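Local coordinates for protein CS6 fimbrial subunit B, CS6 fimbrial subunit A (Escherichia coli, PDB 4B9G) that forms a structural subunit of the CS6 colonization factor of enterotoxigenic Escherichia coli and probably assembles with its partner subunits by donor-strand complementation, at residues S19-I24 / V136-N141; V41-P46 / V52-T57. One frame throughout, in Å; residues are numbered along the deposited sequence.

Contact 1: S19-I24 / V136-N141; sequences SAVRII and VSFYSN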
loop_
_atom_site.group_PDB
_atom_site.type_symbol
_atom_site.label_atom_id
_atom_site.label_comp_id
_atom_site.label_asym_id
_atom_site.label_seq_id
_atom_site.Cartn_x
_atom_site.Cartn_y
_atom_site.Cartn_z
ATOM N N SER A 19 -13.368 -3.282 8.440
ATOM C CA SER A 19 -14.104 -4.274 7.675
ATOM C C SER A 19 -14.102 -4.006 6.169
ATOM O O SER A 19 -14.514 -4.859 5.398
ATOM C CB SER A 19 -15.538 -4.409 8.168
ATOM O OG SER A 19 -16.264 -3.223 8.029
ATOM N N ALA A 20 -13.659 -2.830 5.737
ATOM C CA ALA A 20 -13.736 -2.473 4.324
ATOM C C ALA A 20 -12.561 -2.974 3.498
ATOM O O ALA A 20 -12.692 -3.097 2.280
ATOM C CB ALA A 20 -13.853 -0.965 4.176
ATOM N N VAL A 21 -11.417 -3.214 4.074
ATOM C CA VAL A 21 -10.127 -3.452 3.466
ATOM C C VAL A 21 -9.558 -4.804 3.827
ATOM O O VAL A 21 -9.622 -5.227 4.980
ATOM C CB VAL A 21 -9.124 -2.354 3.888
ATOM C CG1 VAL A 21 -7.823 -2.513 3.274
ATOM C CG2 VAL A 21 -9.660 -1.013 3.687
ATOM N N ARG A 22 -8.965 -5.492 2.842
ATOM C CA ARG A 22 -8.196 -6.699 3.081
ATOM C C ARG A 22 -6.830 -6.581 2.379
ATOM O O ARG A 22 -6.707 -6.000 1.295
ATOM C CB ARG A 22 -8.974 -7.922 2.547
ATOM C CG ARG A 22 -8.258 -9.189 2.312
ATOM C CD ARG A 22 -9.278 -10.244 2.012
ATOM N NE ARG A 22 -9.593 -10.572 0.617
ATOM C CZ ARG A 22 -9.099 -11.621 -0.035
ATOM N NH1 ARG A 22 -8.173 -12.400 0.509
ATOM N NH2 ARG A 22 -9.560 -11.896 -1.247
ATOM N N ILE A 23 -5.818 -7.186 2.994
ATOM C CA ILE A 23 -4.452 -7.269 2.492
ATOM C C ILE A 23 -4.154 -8.728 2.129
ATOM O O ILE A 23 -4.513 -9.652 2.881
ATOM C CB ILE A 23 -3.449 -6.852 3.569
ATOM C CG1 ILE A 23 -3.825 -5.506 4.206
ATOM C CG2 ILE A 23 -2.021 -6.911 2.998
ATOM C CD1 ILE A 23 -3.833 -4.334 3.259
ATOM N N ILE A 24 -3.505 -8.930 0.980
ATOM C CA ILE A 24 -3.145 -10.262 0.489
ATOM C C ILE A 24 -1.637 -10.294 0.204
ATOM O O ILE A 24 -1.178 -9.769 -0.815
ATOM C CB ILE A 24 -3.916 -10.649 -0.799
ATOM C CG1 ILE A 24 -5.410 -10.335 -0.686
ATOM C CG2 ILE A 24 -3.686 -12.123 -1.104
ATOM C CD1 ILE A 24 -6.216 -10.646 -1.938
ATOM N N VAL A 136 -4.487 3.639 5.231
ATOM C CA VAL A 136 -5.672 3.883 4.419
ATOM C C VAL A 136 -6.560 4.834 5.204
ATOM O O VAL A 136 -6.800 4.642 6.401
ATOM C CB VAL A 136 -6.446 2.586 4.085
ATOM C CG1 VAL A 136 -7.664 2.886 3.214
ATOM C CG2 VAL A 136 -5.535 1.547 3.425
ATOM N N SER A 137 -7.014 5.891 4.537
ATOM C CA SER A 137 -7.906 6.869 5.142
ATOM C C SER A 137 -9.109 7.099 4.232
ATOM O O SER A 137 -8.986 7.110 3.006
ATOM C CB SER A 137 -7.200 8.201 5.394
ATOM O OG SER A 137 -6.032 7.991 6.171
ATOM N N PHE A 138 -10.273 7.268 4.865
ATOM C CA PHE A 138 -11.536 7.550 4.198
ATOM C C PHE A 138 -11.975 8.978 4.546
ATOM O O PHE A 138 -11.831 9.417 5.692
ATOM C CB PHE A 138 -12.629 6.590 4.676
ATOM C CG PHE A 138 -12.481 5.150 4.209
ATOM C CD1 PHE A 138 -11.612 4.770 3.198
ATOM C CD2 PHE A 138 -13.283 4.177 4.774
ATOM C CE1 PHE A 138 -11.550 3.438 2.768
ATOM C CE2 PHE A 138 -13.240 2.865 4.341
ATOM C CZ PHE A 138 -12.374 2.495 3.335
ATOM N N TYR A 139 -12.557 9.671 3.567
ATOM C CA TYR A 139 -12.973 11.067 3.692
ATOM C C TYR A 139 -14.402 11.245 3.206
ATOM O O TYR A 139 -14.865 10.538 2.298
ATOM C CB TYR A 139 -12.094 11.995 2.837
ATOM C CG TYR A 139 -10.639 11.924 3.208
ATOM C CD1 TYR A 139 -9.838 10.899 2.709
ATOM C CD2 TYR A 139 -10.056 12.849 4.068
ATOM C CE1 TYR A 139 -8.514 10.791 3.058
ATOM C CE2 TYR A 139 -8.706 12.741 4.421
ATOM C CZ TYR A 139 -7.946 11.699 3.911
ATOM O OH TYR A 139 -6.614 11.549 4.223
ATOM N N SER A 140 -15.076 12.239 3.768
ATOM C CA SER A 140 -16.305 12.758 3.193
ATOM C C SER A 140 -15.991 14.150 2.633
ATOM O O SER A 140 -15.136 14.838 3.165
ATOM C CB SER A 140 -17.352 12.888 4.283
ATOM O OG SER A 140 -16.938 13.869 5.211
ATOM N N ASN A 141 -16.654 14.607 1.629
ATOM C CA ASN A 141 -16.439 15.907 1.088
ATOM C C ASN A 141 -17.804 16.539 0.988
ATOM O O ASN A 141 -18.503 16.293 0.055
ATOM C CB ASN A 141 -15.597 15.892 -0.184
ATOM C CG ASN A 141 -15.296 17.302 -0.699
ATOM O OD1 ASN A 141 -16.201 18.022 -1.115
ATOM N ND2 ASN A 141 -14.050 17.685 -0.654
#

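Contact 2: V41-P46 / V52-T57; sequences VEMTIP and VKIVPT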
loop_
_atom_site.group_PDB
_atom_site.type_symbol
_atom_site.label_atom_id
_atom_site.label_comp_id
_atom_site.label_asym_id
_atom_site.label_seq_id
_atom_site.Cartn_x
_atom_site.Cartn_y
_atom_site.Cartn_z
ATOM N N VAL A 41 -4.096 -5.198 -2.194
ATOM C CA VAL A 41 -5.084 -4.592 -1.309
ATOM C C VAL A 41 -6.418 -4.597 -2.049
ATOM O O VAL A 41 -6.480 -4.203 -3.229
ATOM C CB VAL A 41 -4.714 -3.132 -0.980
ATOM C CG1 VAL A 41 -5.713 -2.527 0.011
ATOM C CG2 VAL A 41 -3.282 -3.036 -0.466
ATOM N N GLU A 42 -7.484 -5.026 -1.375
ATOM C CA GLU A 42 -8.833 -5.000 -1.947
ATOM C C GLU A 42 -9.752 -4.289 -0.979
ATOM O O GLU A 42 -9.671 -4.501 0.233
ATOM C CB GLU A 42 -9.329 -6.419 -2.271
ATOM C CG GLU A 42 -8.345 -7.174 -3.180
ATOM C CD GLU A 42 -8.916 -8.402 -3.874
ATOM O OE1 GLU A 42 -9.986 -8.891 -3.488
ATOM O OE2 GLU A 42 -8.272 -8.902 -4.810
ATOM N N MET A 43 -10.633 -3.437 -1.495
ATOM C CA MET A 43 -11.590 -2.724 -0.649
ATOM C C MET A 43 -12.873 -2.415 -1.401
ATOM O O MET A 43 -12.877 -2.250 -2.603
ATOM C CB MET A 43 -11.011 -1.429 -0.093
ATOM C CG MET A 43 -10.724 -0.355 -1.153
ATOM S SD MET A 43 -9.974 1.210 -0.508
ATOM C CE MET A 43 -8.327 0.691 -0.026
ATOM N N THR A 44 -13.989 -2.368 -0.699
ATOM C CA THR A 44 -15.213 -1.801 -1.309
ATOM C C THR A 44 -15.528 -0.535 -0.538
ATOM O O THR A 44 -15.439 -0.492 0.646
ATOM C CB THR A 44 -16.439 -2.778 -1.358
ATOM O OG1 THR A 44 -16.127 -3.903 -2.178
ATOM C CG2 THR A 44 -17.688 -2.111 -1.941
ATOM N N ILE A 45 -15.905 0.500 -1.229
ATOM C CA ILE A 45 -16.099 1.794 -0.596
ATOM C C ILE A 45 -17.452 1.832 0.134
ATOM O O ILE A 45 -18.495 1.662 -0.506
ATOM C CB ILE A 45 -16.078 2.854 -1.697
ATOM C CG1 ILE A 45 -14.785 2.748 -2.539
ATOM C CG2 ILE A 45 -16.270 4.228 -1.094
ATOM C CD1 ILE A 45 -13.482 2.821 -1.765
ATOM N N PRO A 46 -17.458 2.094 1.453
ATOM C CA PRO A 46 -18.739 2.178 2.154
ATOM C C PRO A 46 -19.529 3.400 1.731
ATOM O O PRO A 46 -18.986 4.428 1.344
ATOM C CB PRO A 46 -18.326 2.338 3.622
ATOM C CG PRO A 46 -16.930 1.839 3.702
ATOM C CD PRO A 46 -16.322 2.185 2.384
ATOM N N VAL A 52 -10.482 8.448 -0.875
ATOM C CA VAL A 52 -9.567 7.525 -0.225
ATOM C C VAL A 52 -8.133 8.012 -0.371
ATOM O O VAL A 52 -7.744 8.460 -1.437
ATOM C CB VAL A 52 -9.684 6.103 -0.857
ATOM C CG1 VAL A 52 -8.568 5.171 -0.378
ATOM C CG2 VAL A 52 -11.065 5.519 -0.562
ATOM N N LYS A 53 -7.320 7.885 0.645
ATOM C CA LYS A 53 -5.876 7.958 0.694
ATOM C C LYS A 53 -5.333 6.575 0.986
ATOM O O LYS A 53 -5.832 5.896 1.886
ATOM C CB LYS A 53 -5.395 8.917 1.750
ATOM C CG LYS A 53 -3.969 9.104 1.949
ATOM C CD LYS A 53 -3.597 10.080 3.006
ATOM C CE LYS A 53 -2.193 10.362 3.135
ATOM N NZ LYS A 53 -1.993 11.280 4.275
ATOM N N ILE A 54 -4.306 6.176 0.242
ATOM C CA ILE A 54 -3.656 4.883 0.461
ATOM C C ILE A 54 -2.158 5.068 0.223
ATOM O O ILE A 54 -1.729 5.298 -0.910
ATOM C CB ILE A 54 -4.310 3.768 -0.403
ATOM C CG1 ILE A 54 -3.562 2.458 -0.209
ATOM C CG2 ILE A 54 -4.424 4.146 -1.889
ATOM C CD1 ILE A 54 -4.252 1.271 -0.821
ATOM N N VAL A 55 -1.356 5.025 1.243
ATOM C CA VAL A 55 0.026 5.370 1.275
ATOM C C VAL A 55 0.805 4.539 2.309
ATOM O O VAL A 55 0.326 4.364 3.410
ATOM C CB VAL A 55 0.201 6.906 1.487
ATOM C CG1 VAL A 55 -0.218 7.268 2.795
ATOM C CG2 VAL A 55 1.558 7.338 1.341
ATOM N N PRO A 56 1.986 3.994 1.931
ATOM C CA PRO A 56 2.755 3.313 2.977
ATOM C C PRO A 56 3.026 4.246 4.142
ATOM O O PRO A 56 3.288 5.436 3.959
ATOM C CB PRO A 56 4.052 2.945 2.249
ATOM C CG PRO A 56 3.640 2.880 0.773
ATOM C CD PRO A 56 2.669 3.995 0.626
ATOM N N THR A 57 3.008 3.725 5.324
ATOM C CA THR A 57 3.411 4.390 6.504
ATOM C C THR A 57 4.869 4.774 6.426
ATOM O O THR A 57 5.700 4.086 5.862
ATOM C CB THR A 57 2.980 3.532 7.659
ATOM O OG1 THR A 57 1.610 3.124 7.382
ATOM C CG2 THR A 57 3.001 4.275 8.847
#

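Contact 1: S19-I24 / V136-N141
Ala-20 brings its methyl group to the edge of the Phe-138 ring, at its CZ-CE2 side and nearly in the ring plane, with CB 3.9 Å from Phe-138 CZ and about equally far from CE2. This is the tighter half of the contact. Phe-138 sets its CG anti to its own carbonyl carbon (chi1 -71°), which carries the ring across to Ala-20 and the start of strand 21-28. Val-21 packs less closely: its CG2 approaches the same ring obliquely, 4.4 Å from Phe-138 CZ, and lies 4.4 Å from Val-136 CG1. Both segments belong to the CssB part of the fusion and to its immunoglobulin-like fold. Strands 21-28 and 128-142 are not hydrogen-bonded to each other; strand 145-160, which carries the CssA donor sequence fused at the C-terminal end, pairs with both, parallel to the first and antiparallel to the second. Phe-154 of this engineered addition touches Val-21 as well. Val-52, Pro-46 and Val-49 also touch Phe-138. Arg-22, by contrast, projects to the exposed outside, where Ile-24 CD1 sits 3.4 Å above one face of its guanidinium, offset toward the rim, and makes a long, weak ion pair with Glu-42.

Contact 2: V41-P46 / V52-T57
Strands 41-44 and 52-56 face each other across the hydrophobic core of an immunoglobulin-like beta sandwich, within the CssB part of the fusion. They run almost antiparallel, at 165°, with a closest axis approach of 11.4 Å, a separation bridged by side chains rather than by backbone pairing. Ile-54 occupies the middle. Its CG1 lies anti to the backbone N (chi1 177°) and the chain is extended beyond it, which carries CD1 out to two partners. Val-41 meets it tip to tip, CG1 to Ile-54 CD1 at 4.2 Å, while Met-43 slants across with its CE 4.2 Å from that same Ile-54 CD1. The sulfur of the methionine, SD, lies 4.2 Å from Val-52 CG1, and the bend at the thioether (chi3 69°) then turns the terminal methyl to Ile-54. The closest approach comes where strand 41-44 has given way to loop. Ile-45 CD1 lies 3.8 Å from Val-52 CG2, so Val-52 is touched through one methyl by the sulfur and through the other by the isoleucine. All five residues are buried and the interface between them is wholly apolar. Phe-111 of strand 108-119 touches both Met-43 and Ile-54, and Val-103 touches Ile-45 and Val-52. Strand 41-44 itself is flanked by strands 21-28 and 108-119, whereas 51-56 pairs with 128-142 and the short strand 101-102.

In the fold
Contacts 1 and 2 are adjoining pieces of one apolar interior, their centres about 4 Å apart. Both cross between strands that do not pair. Contact 2 is fully buried; contact 1 is partly buried and farther from the chain centre, where the start of strand 21-28 and the residue before it meet Phe-138, beside the fused donor strand that pairs with both of its strands. Backbone pairing ties the contacts together: Arg-22 N is 2.9 Å from Glu-42 O and Ser-137 N is 2.9 Å from Lys-53 O, both probable hydrogen bonds. Aliphatic chains and a thioether fill contact 2, whereas contact 1 adds an aromatic ring to valine and alanine methyls, with charged side chains close to its outer side.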